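Local coordinates for protein muconate lactonizing enzyme (Corynebacterium glutamicum, PDB 3I4K) that belongs to the muconate lactonizing enzyme group of the enolase superfamily and binds a magnesium ion in its barrel domain, at residues 54-58 and 59-63; 205-208 and 209-213; 345-349 and 350-354. All blocks are in the same frame, centred on the assembly; numbering follows the deposited sequence.

Interaction 1. Residues 54-58 and 59-63. With ACY (acetic acid), chain I.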
loop_
_atom_site.group_PDB
_atom_site.type_symbol
_atom_site.label_atom_id
_atom_site.label_comp_id
_atom_site.label_asym_id
_atom_site.label_seq_id
_atom_site.Cartn_x
_atom_site.Cartn_y
_atom_site.Cartn_z
ATOM N N VAL A 54 -11.151 9.200 17.076
ATOM C CA VAL A 54 -12.511 9.695 16.911
ATOM C C VAL A 54 -13.454 8.839 16.055
ATOM O O VAL A 54 -13.056 8.317 15.016
ATOM C CB VAL A 54 -12.445 11.119 16.296
ATOM C CG1 VAL A 54 -11.661 11.074 14.983
ATOM C CG2 VAL A 54 -13.833 11.674 16.066
ATOM N N VAL A 55 -14.699 8.712 16.515
ATOM C CA VAL A 55 -15.750 7.967 15.819
ATOM C C VAL A 55 -16.923 8.927 15.627
ATOM O O VAL A 55 -17.004 9.950 16.296
ATOM C CB VAL A 55 -16.246 6.747 16.627
ATOM C CG1 VAL A 55 -15.153 5.698 16.714
ATOM C CG2 VAL A 55 -16.694 7.185 18.025
ATOM N N PRO A 56 -17.853 8.603 14.715
ATOM C CA PRO A 56 -19.012 9.462 14.450
ATOM C C PRO A 56 -20.002 9.587 15.601
ATOM O O PRO A 56 -21.034 8.912 15.603
ATOM C CB PRO A 56 -19.665 8.803 13.227
ATOM C CG PRO A 56 -18.557 8.010 12.612
ATOM C CD PRO A 56 -17.848 7.449 13.799
ATOM N N GLY A 57 -19.696 10.443 16.577
ATOM C CA GLY A 57 -20.611 10.642 17.694
ATOM C C GLY A 57 -20.438 9.770 18.930
ATOM O O GLY A 57 -20.305 10.290 20.044
ATOM N N GLY A 58 -20.454 8.449 18.756
ATOM C CA GLY A 58 -20.305 7.560 19.897
ATOM C C GLY A 58 -20.060 6.101 19.532
ATOM O O GLY A 58 -19.847 5.773 18.364
ATOM N N PRO A 59 -20.097 5.192 20.515
ATOM C CA PRO A 59 -19.866 3.774 20.231
ATOM C C PRO A 59 -20.982 3.071 19.456
ATOM O O PRO A 59 -20.876 1.883 19.163
ATOM C CB PRO A 59 -19.644 3.182 21.619
ATOM C CG PRO A 59 -20.534 4.042 22.485
ATOM C CD PRO A 59 -20.244 5.425 21.964
ATOM N N TRP A 60 -22.041 3.800 19.110
ATOM C CA TRP A 60 -23.151 3.205 18.363
ATOM C C TRP A 60 -22.685 2.830 16.954
ATOM O O TRP A 60 -23.224 1.915 16.329
ATOM C CB TRP A 60 -24.318 4.192 18.238
ATOM C CG TRP A 60 -23.967 5.398 17.403
ATOM C CD1 TRP A 60 -23.346 6.541 17.829
ATOM C CD2 TRP A 60 -24.099 5.523 15.978
ATOM N NE1 TRP A 60 -23.076 7.364 16.759
ATOM C CE2 TRP A 60 -23.527 6.764 15.612
ATOM C CE3 TRP A 60 -24.641 4.702 14.975
ATOM C CZ2 TRP A 60 -23.478 7.206 14.286
ATOM C CZ3 TRP A 60 -24.592 5.141 13.655
ATOM C CH2 TRP A 60 -24.013 6.383 13.323
ATOM N N TRP A 61 -21.687 3.550 16.450
ATOM C CA TRP A 61 -21.187 3.294 15.102
ATOM C C TRP A 61 -20.459 1.949 14.993
ATOM O O TRP A 61 -20.803 1.130 14.147
ATOM C CB TRP A 61 -20.251 4.427 14.652
ATOM C CG TRP A 61 -20.047 4.467 13.158
ATOM C CD1 TRP A 61 -20.706 5.258 12.259
ATOM C CD2 TRP A 61 -19.157 3.646 12.389
ATOM N NE1 TRP A 61 -20.280 4.981 10.980
ATOM C CE2 TRP A 61 -19.332 3.997 11.031
ATOM C CE3 TRP A 61 -18.232 2.646 12.715
ATOM C CZ2 TRP A 61 -18.613 3.383 9.996
ATOM C CZ3 TRP A 61 -17.516 2.032 11.686
ATOM C CH2 TRP A 61 -17.712 2.407 10.342
ATOM N N GLY A 62 -19.476 1.710 15.857
ATOM C CA GLY A 62 -18.737 0.464 15.771
ATOM C C GLY A 62 -18.232 -0.170 17.047
ATOM O O GLY A 62 -17.492 -1.153 16.986
ATOM N N GLY A 63 -18.597 0.377 18.203
ATOM C CA GLY A 63 -18.149 -0.226 19.449
ATOM C C GLY A 63 -16.982 0.437 20.151
ATOM O O GLY A 63 -16.645 0.079 21.285
HETATM C C ACY I . -20.468 7.773 8.501
HETATM O O ACY I . -20.970 6.716 8.845
HETATM O OXT ACY I . -20.260 8.026 7.208
HETATM C CH3 ACY I . -20.071 8.806 9.524
#
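The pyrrolidine of P56 lies over one face of the W61 indole, CG 3.8 Å from the centroid of the five-membered ring and 25° off its normal, a CH-pi contact. At the edge of the same indole NE1 gives a nearly straight hydrogen bond to O of the acetic acid molecule at 2.8 Å. The methyl CH3 of that molecule, which probably comes from the crystallisation liquor, in turn touches P56 CG at 3.5 Å. W60 uses an edge as well: its NE1 meets P56 O near the ring plane at 2.8 Å, but the N-H...O angle is only 126° and the bond is weak. W60 CG stands between its backbone N and carbonyl carbon (chi1 66°), folding the indole back over the turn toward P56, while W61 CB covers one face of that ring. The backbone makes an inverse gamma turn centred on P56, then a type I beta turn from G58 to W61, in the loop between strand 48-53 and helix 66-81 of the enolase-type N-terminal domain. A long, weak bond of 3.5 Å from W61 N to G58 O closes the second turn. G57 has backbone angles that suit glycine. W61 reaches toward the barrel, its side chain about 5 Å from the magnesium ion and touching the metal ligand D251; the acid is also hydrogen-bonded to K169.

Interaction 2. Residues 205-208 and 209-213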
loop_
_atom_site.group_PDB
_atom_site.type_symbol
_atom_site.label_atom_id
_atom_site.label_comp_id
_atom_site.label_asym_id
_atom_site.label_seq_id
_atom_site.Cartn_x
_atom_site.Cartn_y
_atom_site.Cartn_z
ATOM N N TRP A 205 -31.008 -0.539 8.546
ATOM C CA TRP A 205 -32.202 -1.074 7.884
ATOM C C TRP A 205 -31.897 -2.549 7.691
ATOM O O TRP A 205 -30.738 -2.901 7.456
ATOM C CB TRP A 205 -32.424 -0.449 6.503
ATOM C CG TRP A 205 -33.355 0.716 6.487
ATOM C CD1 TRP A 205 -33.796 1.446 7.568
ATOM C CD2 TRP A 205 -33.940 1.317 5.332
ATOM N NE1 TRP A 205 -34.617 2.463 7.145
ATOM C CE2 TRP A 205 -34.723 2.406 5.777
ATOM C CE3 TRP A 205 -33.879 1.044 3.960
ATOM C CZ2 TRP A 205 -35.437 3.221 4.897
ATOM C CZ3 TRP A 205 -34.589 1.854 3.086
ATOM C CH2 TRP A 205 -35.358 2.930 3.558
ATOM N N ASP A 206 -32.904 -3.416 7.803
ATOM C CA ASP A 206 -32.642 -4.827 7.573
ATOM C C ASP A 206 -32.717 -5.068 6.073
ATOM O O ASP A 206 -33.152 -4.194 5.321
ATOM C CB ASP A 206 -33.613 -5.753 8.349
ATOM C CG ASP A 206 -35.086 -5.542 7.999
ATOM O OD1 ASP A 206 -35.409 -5.037 6.912
ATOM O OD2 ASP A 206 -35.939 -5.922 8.832
ATOM N N ARG A 207 -32.263 -6.233 5.631
ATOM C CA ARG A 207 -32.265 -6.557 4.216
ATOM C C ARG A 207 -33.623 -6.389 3.564
ATOM O O ARG A 207 -33.735 -5.737 2.530
ATOM C CB ARG A 207 -31.773 -7.990 4.004
ATOM C CG ARG A 207 -31.916 -8.494 2.584
ATOM C CD ARG A 207 -31.791 -10.018 2.554
ATOM N NE ARG A 207 -32.152 -10.587 1.257
ATOM C CZ ARG A 207 -31.282 -10.741 0.268
ATOM N NH1 ARG A 207 -30.028 -10.367 0.452
ATOM N NH2 ARG A 207 -31.648 -11.278 -0.887
ATOM N N ARG A 208 -34.666 -6.969 4.157
ATOM C CA ARG A 208 -35.989 -6.859 3.551
ATOM C C ARG A 208 -36.429 -5.416 3.371
ATOM O O ARG A 208 -36.962 -5.045 2.323
ATOM C CB ARG A 208 -37.045 -7.598 4.371
ATOM C CG ARG A 208 -38.369 -7.735 3.629
ATOM C CD ARG A 208 -39.550 -7.788 4.589
ATOM N NE ARG A 208 -39.730 -6.533 5.314
ATOM C CZ ARG A 208 -40.329 -5.450 4.824
ATOM N NH1 ARG A 208 -40.823 -5.451 3.592
ATOM N NH2 ARG A 208 -40.432 -4.356 5.574
ATOM N N THR A 209 -36.214 -4.598 4.391
ATOM C CA THR A 209 -36.605 -3.195 4.312
ATOM C C THR A 209 -35.829 -2.441 3.236
ATOM O O THR A 209 -36.390 -1.603 2.533
ATOM C CB THR A 209 -36.405 -2.474 5.671
ATOM O OG1 THR A 209 -37.187 -3.129 6.684
ATOM C CG2 THR A 209 -36.848 -1.025 5.571
ATOM N N ALA A 210 -34.537 -2.732 3.102
ATOM C CA ALA A 210 -33.729 -2.048 2.096
ATOM C C ALA A 210 -34.183 -2.404 0.684
ATOM O O ALA A 210 -34.351 -1.531 -0.157
ATOM C CB ALA A 210 -32.250 -2.393 2.278
ATOM N N LEU A 211 -34.399 -3.690 0.439
ATOM C CA LEU A 211 -34.821 -4.172 -0.875
ATOM C C LEU A 211 -36.203 -3.668 -1.273
ATOM O O LEU A 211 -36.514 -3.544 -2.460
ATOM C CB LEU A 211 -34.798 -5.702 -0.900
ATOM C CG LEU A 211 -33.390 -6.293 -0.735
ATOM C CD1 LEU A 211 -33.465 -7.789 -0.515
ATOM C CD2 LEU A 211 -32.548 -5.969 -1.966
ATOM N N HIS A 212 -37.030 -3.369 -0.283
ATOM C CA HIS A 212 -38.373 -2.881 -0.562
ATOM C C HIS A 212 -38.423 -1.385 -0.883
ATOM O O HIS A 212 -39.035 -0.980 -1.864
ATOM C CB HIS A 212 -39.290 -3.198 0.627
ATOM C CG HIS A 212 -40.717 -2.797 0.418
ATOM N ND1 HIS A 212 -41.141 -1.486 0.483
ATOM C CD2 HIS A 212 -41.816 -3.535 0.137
ATOM C CE1 HIS A 212 -42.440 -1.435 0.251
ATOM N NE2 HIS A 212 -42.875 -2.664 0.037
ATOM N N TYR A 213 -37.750 -0.566 -0.084
ATOM C CA TYR A 213 -37.801 0.884 -0.285
ATOM C C TYR A 213 -36.736 1.538 -1.164
ATOM O O TYR A 213 -37.037 2.495 -1.875
ATOM C CB TYR A 213 -37.822 1.578 1.079
ATOM C CG TYR A 213 -39.052 1.249 1.902
ATOM C CD1 TYR A 213 -40.254 1.935 1.711
ATOM C CD2 TYR A 213 -39.021 0.227 2.849
ATOM C CE1 TYR A 213 -41.399 1.604 2.448
ATOM C CE2 TYR A 213 -40.151 -0.108 3.585
ATOM C CZ TYR A 213 -41.336 0.583 3.380
ATOM O OH TYR A 213 -42.443 0.236 4.116
#
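D206 caps the start of a helix by way of T209. D206 OD1 accepts twice from the same residue: T209 N approaches nearly along the C-O axis at 2.7 Å, and T209 OG1 comes from above the carboxylate plane at 2.6 Å. With CG between its backbone N and carbonyl carbon (chi1 59°), D206 turns its carboxylate back over the first turn, where this N-cap occupies a helix N-H that has no earlier carbonyl of the helix to meet. Behind the cap the packing is close and apolar. T209 CG2, which lies anti to the backbone N, sits over one face of the W205 indole, 4.0 Å from the five-membered-ring centroid and 19° off the normal. The six-membered part of the indole continues along the helix, with CE3 3.6 Å from A210 CA and CH2 3.7 Å from Y213 CB; the W205 and Y213 rings themselves meet obliquely. The helix, 207-219, belongs to the beta-alpha-beta unit between strands 196-200 and 224-226 of the TIM-barrel-like domain, and W205, T209 and Y213 also pack against helix 177-189. Along another side L211 CD1 lies over one face of the R207 guanidinium, 3.5 Å above its plane, while R207 NH1 bonds to T236 and the pair faces helix 234-244. The solvent side is looser. There R208 and H212 extend alongside one another in the same direction, their guanidinium and imidazole planes 58° apart; the two side chains come no nearer than R208 NH1 to H212 CB, 4.0 Å.

Interaction 3. Residues 345-349 and 350-354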
loop_
_atom_site.group_PDB
_atom_site.type_symbol
_atom_site.label_atom_id
_atom_site.label_comp_id
_atom_site.label_asym_id
_atom_site.label_seq_id
_atom_site.Cartn_x
_atom_site.Cartn_y
_atom_site.Cartn_z
ATOM N N PHE A 345 -9.181 26.143 7.288
ATOM C CA PHE A 345 -9.201 25.388 6.044
ATOM C C PHE A 345 -9.885 26.257 5.003
ATOM O O PHE A 345 -10.668 27.138 5.353
ATOM C CB PHE A 345 -9.984 24.085 6.225
ATOM C CG PHE A 345 -9.278 23.062 7.061
ATOM C CD1 PHE A 345 -8.248 22.302 6.528
ATOM C CD2 PHE A 345 -9.641 22.859 8.388
ATOM C CE1 PHE A 345 -7.584 21.350 7.302
ATOM C CE2 PHE A 345 -8.983 21.909 9.177
ATOM C CZ PHE A 345 -7.954 21.153 8.631
ATOM N N GLU A 346 -9.599 26.019 3.729
ATOM C CA GLU A 346 -10.218 26.817 2.681
ATOM C C GLU A 346 -11.219 25.999 1.895
ATOM O O GLU A 346 -10.834 25.205 1.038
ATOM C CB GLU A 346 -9.161 27.364 1.721
ATOM C CG GLU A 346 -7.982 28.013 2.402
ATOM C CD GLU A 346 -7.021 28.636 1.411
ATOM O OE1 GLU A 346 -5.864 28.904 1.803
ATOM O OE2 GLU A 346 -7.425 28.864 0.244
ATOM N N TYR A 347 -12.500 26.196 2.193
ATOM C CA TYR A 347 -13.577 25.491 1.511
ATOM C C TYR A 347 -14.241 26.436 0.535
ATOM O O TYR A 347 -14.932 27.369 0.946
ATOM C CB TYR A 347 -14.637 25.012 2.508
ATOM C CG TYR A 347 -14.200 23.881 3.397
ATOM C CD1 TYR A 347 -14.309 22.550 2.978
ATOM C CD2 TYR A 347 -13.678 24.134 4.664
ATOM C CE1 TYR A 347 -13.911 21.502 3.806
ATOM C CE2 TYR A 347 -13.275 23.096 5.499
ATOM C CZ TYR A 347 -13.395 21.782 5.063
ATOM O OH TYR A 347 -12.992 20.764 5.894
ATOM N N LYS A 348 -14.031 26.212 -0.756
ATOM C CA LYS A 348 -14.661 27.059 -1.755
ATOM C C LYS A 348 -14.941 26.285 -3.029
ATOM O O LYS A 348 -14.211 25.359 -3.381
ATOM C CB LYS A 348 -13.792 28.289 -2.062
ATOM C CG LYS A 348 -12.435 27.989 -2.672
ATOM C CD LYS A 348 -11.693 29.283 -2.997
ATOM C CE LYS A 348 -10.296 29.007 -3.545
ATOM N NZ LYS A 348 -9.527 30.266 -3.780
ATOM N N ASP A 349 -16.019 26.660 -3.703
ATOM C CA ASP A 349 -16.410 26.020 -4.949
ATOM C C ASP A 349 -16.523 24.496 -4.844
ATOM O O ASP A 349 -16.139 23.769 -5.760
ATOM C CB ASP A 349 -15.421 26.406 -6.054
ATOM C CG ASP A 349 -15.327 27.911 -6.248
ATOM O OD1 ASP A 349 -16.368 28.532 -6.565
ATOM O OD2 ASP A 349 -14.219 28.471 -6.076
ATOM N N GLY A 350 -17.049 24.023 -3.720
ATOM C CA GLY A 350 -17.232 22.595 -3.531
ATOM C C GLY A 350 -15.973 21.807 -3.239
ATOM O O GLY A 350 -15.979 20.575 -3.286
ATOM N N GLN A 351 -14.891 22.506 -2.924
ATOM C CA GLN A 351 -13.644 21.829 -2.631
ATOM C C GLN A 351 -12.985 22.376 -1.383
ATOM O O GLN A 351 -13.485 23.291 -0.740
ATOM C CB GLN A 351 -12.671 21.983 -3.801
ATOM C CG GLN A 351 -13.274 21.750 -5.174
ATOM C CD GLN A 351 -12.208 21.453 -6.210
ATOM O OE1 GLN A 351 -11.748 20.316 -6.336
ATOM N NE2 GLN A 351 -11.792 22.478 -6.941
ATOM N N VAL A 352 -11.850 21.793 -1.050
ATOM C CA VAL A 352 -11.060 22.227 0.083
ATOM C C VAL A 352 -9.617 21.965 -0.327
ATOM O O VAL A 352 -9.305 20.910 -0.889
ATOM C CB VAL A 352 -11.406 21.444 1.367
ATOM C CG1 VAL A 352 -11.213 19.957 1.153
ATOM C CG2 VAL A 352 -10.541 21.935 2.520
ATOM N N ALA A 353 -8.745 22.936 -0.083
ATOM C CA ALA A 353 -7.347 22.797 -0.452
ATOM C C ALA A 353 -6.596 21.994 0.592
ATOM O O ALA A 353 -6.921 22.047 1.775
ATOM C CB ALA A 353 -6.708 24.172 -0.614
ATOM N N ILE A 354 -5.599 21.239 0.147
ATOM C CA ILE A 354 -4.794 20.439 1.052
ATOM C C ILE A 354 -3.934 21.381 1.877
ATOM O O ILE A 354 -3.356 22.330 1.349
ATOM C CB ILE A 354 -3.869 19.452 0.283
ATOM C CG1 ILE A 354 -4.665 18.230 -0.196
ATOM C CG2 ILE A 354 -2.734 18.980 1.197
ATOM C CD1 ILE A 354 -5.847 18.542 -1.062
#
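Y347 and V352 lie flank to flank on the same face of a tight hairpin. From CB, which lies 3.9 Å from Q351 O, the tyrosine is directed by CG anti to the carbonyl carbon (chi1 -71°), and this lays its ring against the valine. CD1 and CE1 both approach V352 CB, CE1 at 3.5 Å. CZ comes next, 3.8 Å from V352 CG2, the methyl that makes a CH-pi contact over the ring face, offset toward the rim and 17° off the ring normal as seen from the centroid. At the tip OH leaves the hairpin and hydrogen-bonds to L330 O, while the side chain also touches P333 and Q334 of the short helix 332-335. The two strands, 347-348 and 351-353, form an antiparallel hairpin closed by a type I' turn from K348 to Q351, with D349 and G350 both at positive phi. Y347 and V352 are the non-hydrogen-bonded pair; K348 and Q351 are the hydrogen-bonded one, joined by K348 N to Q351 O and Q351 N to K348 O, each 3.0 Å. The latter donor lies well above the carbonyl plane. Further from the turn, A353 N donates a hydrogen bond to E346 O, 3.3 Å, and V352 CA donates a CA-H...O contact of 3.1 Å to the same oxygen, which is thus met twice. Strand 351-353 pairs with strand 137-144, the first strand of the barrel domain, while V352 and F345 pack on L315 of helix 308-320.

In the fold
Each interaction is a local one between neighbouring residues, and none touches another. Interaction 1 lies nearest the centre of the chain, in the N-terminal domain, and faces the magnesium site; its chemistry is proline, indole and a bound acid. Interactions 2 and 3 both belong to the barrel domain, their centres about 36 Å apart, and hold different elements: the start of an outer helix with a charged cap, and an edge hairpin held mainly by backbone bonds. All three are partly buried, and in each a carbon group lies over an aromatic face. Interaction 2, the farthest from the chain centre, has exposed charged groups and alone contains arginines, whose guanidinium groups lie by L211 and H212.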